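Local structure of tyrocidine synthetase 3 (Brevibacillus brevis, 2JGP) at residues K395-A398 with L399-Y402. The protein takes part in nonribosomal synthesis of the antibiotic tyrocidine, its carrier domain probably delivering a phosphopantetheine-bound intermediate to the peptide-bond-forming condensation domain. Numbering follows the deposited sequence.
With NA (sodium ion), chain F.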
ATOM      1  N   LYS A 395      16.754   5.895  -0.530  1.00 55.22           N
ATOM      2  CA  LYS A 395      16.124   6.339  -1.771  1.00 55.13           C
ATOM      3  C   LYS A 395      16.360   5.342  -2.895  1.00 55.29           C
ATOM      4  O   LYS A 395      15.423   4.957  -3.599  1.00 55.45           O
ATOM      5  CB  LYS A 395      16.667   7.703  -2.195  1.00 55.20           C
ATOM      6  CG  LYS A 395      16.280   8.107  -3.609  1.00 55.06           C
ATOM      7  CD  LYS A 395      16.973   9.386  -4.029  1.00 54.79           C
ATOM      8  CE  LYS A 395      16.524   9.818  -5.411  1.00 54.98           C
ATOM      9  NZ  LYS A 395      17.083  11.147  -5.769  1.00 55.14           N
ATOM     10  N   GLN A 396      17.618   4.950  -3.071  1.00 55.30           N
ATOM     11  CA  GLN A 396      18.007   4.032  -4.132  1.00 55.91           C
ATOM     12  C   GLN A 396      17.307   2.681  -3.996  1.00 55.48           C
ATOM     13  O   GLN A 396      16.811   2.130  -4.980  1.00 55.22           O
ATOM     14  CB  GLN A 396      19.531   3.843  -4.139  1.00 56.34           C
ATOM     15  CG  GLN A 396      20.096   3.312  -5.439  1.00 58.44           C
ATOM     16  CD  GLN A 396      19.657   4.126  -6.655  1.00 59.79           C
ATOM     17  OE1 GLN A 396      18.955   3.614  -7.529  1.00 63.34           O
ATOM     18  NE2 GLN A 396      20.022   5.395  -6.689  1.00 60.49           N
ATOM     19  N   ASN A 397      17.274   2.155  -2.777  1.00 55.02           N
ATOM     20  CA  ASN A 397      16.621   0.880  -2.515  1.00 54.75           C
ATOM     21  C   ASN A 397      15.111   0.969  -2.681  1.00 54.71           C
ATOM     22  O   ASN A 397      14.472  -0.003  -3.087  1.00 54.49           O
ATOM     23  CB  ASN A 397      16.988   0.377  -1.117  1.00 54.98           C
ATOM     24  CG  ASN A 397      18.432  -0.059  -1.022  1.00 54.65           C
ATOM     25  OD1 ASN A 397      19.015  -0.538  -2.003  1.00 56.23           O
ATOM     26  ND2 ASN A 397      19.031   0.121   0.151  1.00 55.13           N
ATOM     27  N   ALA A 398      14.547   2.135  -2.372  1.00 54.56           N
ATOM     28  CA  ALA A 398      13.114   2.368  -2.543  1.00 54.76           C
ATOM     29  C   ALA A 398      12.750   2.387  -4.023  1.00 54.58           C
ATOM     30  O   ALA A 398      11.817   1.704  -4.450  1.00 54.99           O
ATOM     31  CB  ALA A 398      12.699   3.666  -1.874  1.00 54.68           C
ATOM     32  N   LEU A 399      13.501   3.153  -4.804  1.00 54.64           N
ATOM     33  CA  LEU A 399      13.284   3.218  -6.241  1.00 54.70           C
ATOM     34  C   LEU A 399      13.452   1.842  -6.884  1.00 54.52           C
ATOM     35  O   LEU A 399      12.650   1.458  -7.728  1.00 54.15           O
ATOM     36  CB  LEU A 399      14.240   4.224  -6.888  1.00 54.96           C
ATOM     37  CG  LEU A 399      13.974   5.697  -6.550  1.00 55.61           C
ATOM     38  CD1 LEU A 399      15.073   6.582  -7.122  1.00 56.20           C
ATOM     39  CD2 LEU A 399      12.611   6.116  -7.082  1.00 56.70           C
ATOM     40  N   ASP A 400      14.482   1.106  -6.472  1.00 54.54           N
ATOM     41  CA  ASP A 400      14.712  -0.255  -6.968  1.00 54.76           C
ATOM     42  C   ASP A 400      13.534  -1.151  -6.605  1.00 54.36           C
ATOM     43  O   ASP A 400      13.079  -1.945  -7.427  1.00 54.40           O
ATOM     44  CB  ASP A 400      16.007  -0.844  -6.396  1.00 55.38           C
ATOM     45  CG  ASP A 400      17.264  -0.188  -6.955  1.00 56.44           C
ATOM     46  OD1 ASP A 400      17.179   0.544  -7.963  1.00 58.78           O
ATOM     47  OD2 ASP A 400      18.352  -0.409  -6.378  1.00 58.47           O
ATOM     48  N   ALA A 401      13.039  -1.014  -5.378  1.00 54.21           N
ATOM     49  CA  ALA A 401      11.886  -1.785  -4.911  1.00 54.30           C
ATOM     50  C   ALA A 401      10.644  -1.475  -5.741  1.00 54.50           C
ATOM     51  O   ALA A 401       9.957  -2.388  -6.203  1.00 54.09           O
ATOM     52  CB  ALA A 401      11.626  -1.500  -3.432  1.00 54.12           C
ATOM     53  N   TYR A 402      10.368  -0.189  -5.941  1.00 54.85           N
ATOM     54  CA  TYR A 402       9.220   0.228  -6.751  1.00 55.55           C
ATOM     55  C   TYR A 402       9.352  -0.261  -8.200  1.00 54.64           C
ATOM     56  O   TYR A 402       8.360  -0.665  -8.809  1.00 54.52           O
ATOM     57  CB  TYR A 402       9.042   1.749  -6.738  1.00 57.18           C
ATOM     58  CG  TYR A 402       8.849   2.366  -5.363  1.00 58.92           C
ATOM     59  CD1 TYR A 402       9.286   3.662  -5.104  1.00 61.55           C
ATOM     60  CD2 TYR A 402       8.256   1.657  -4.320  1.00 60.94           C
ATOM     61  CE1 TYR A 402       9.128   4.241  -3.846  1.00 62.29           C
ATOM     62  CE2 TYR A 402       8.092   2.235  -3.059  1.00 61.85           C
ATOM     63  CZ  TYR A 402       8.531   3.523  -2.836  1.00 61.74           C
ATOM     64  OH  TYR A 402       8.386   4.099  -1.594  1.00 63.46           O
TER
HETATM   65 NA    NA F1527      17.310   3.078  -8.890  1.00 69.22          NA
HETATM   66  O   HOH W   1      18.323  -2.101  -4.364  1.00 42.00           O
HETATM   67  O   HOH W   2      17.726   5.100  -9.994  1.00 45.46           O
HETATM   68  O   HOH W   3      15.584   2.081  -9.562  1.00 50.10           O
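A sodium site sits on one turn of helix 387-403 in the condensation domain, where Gln396 and Asp400, four residues apart, both reach the ion. Gln396 coordinates it through OE1 at 2.2 Å; its CG lies anti to the backbone N (chi1 -160°), and a bend at chi2 (52°) swings the amide forward along the helix to the metal. Asp400 gives OD1 at a longer 2.7 Å from the sodium, with the carboxylate plane turned 51° from the amide plane. Gln396 OE1 and Asp400 OD1 lie 3.6 Å apart. The sodium bridges them, and two waters bind it as well. Asp400 N also donates to Gln396 O at 2.9 Å, joining the two ligand residues through the backbone. The second carboxylate oxygen faces another way: a water donates to OD2 of Asp400 at 2.6 Å and also to OD1 of Asn397, so metal and water together restrain the rotation of the carboxylate.

Along the same helix, Lys395 runs extended beside Leu399, its CE 3.9 Å from CD1 of Leu399, and its NZ hydrogen-bonds to Gly326 O and Tyr4 OH. Tyr402 lays one ring face over the carbonyl oxygen of Ala398, which also accepts a nearly straight bond from Tyr402 N at 2.8 Å. Ala401 packs on Leu375, Met377 and Trp276. Paired ligands at i and i+4, backed by regular main-chain bonds, are a classic way for an α-helix to build a metal site.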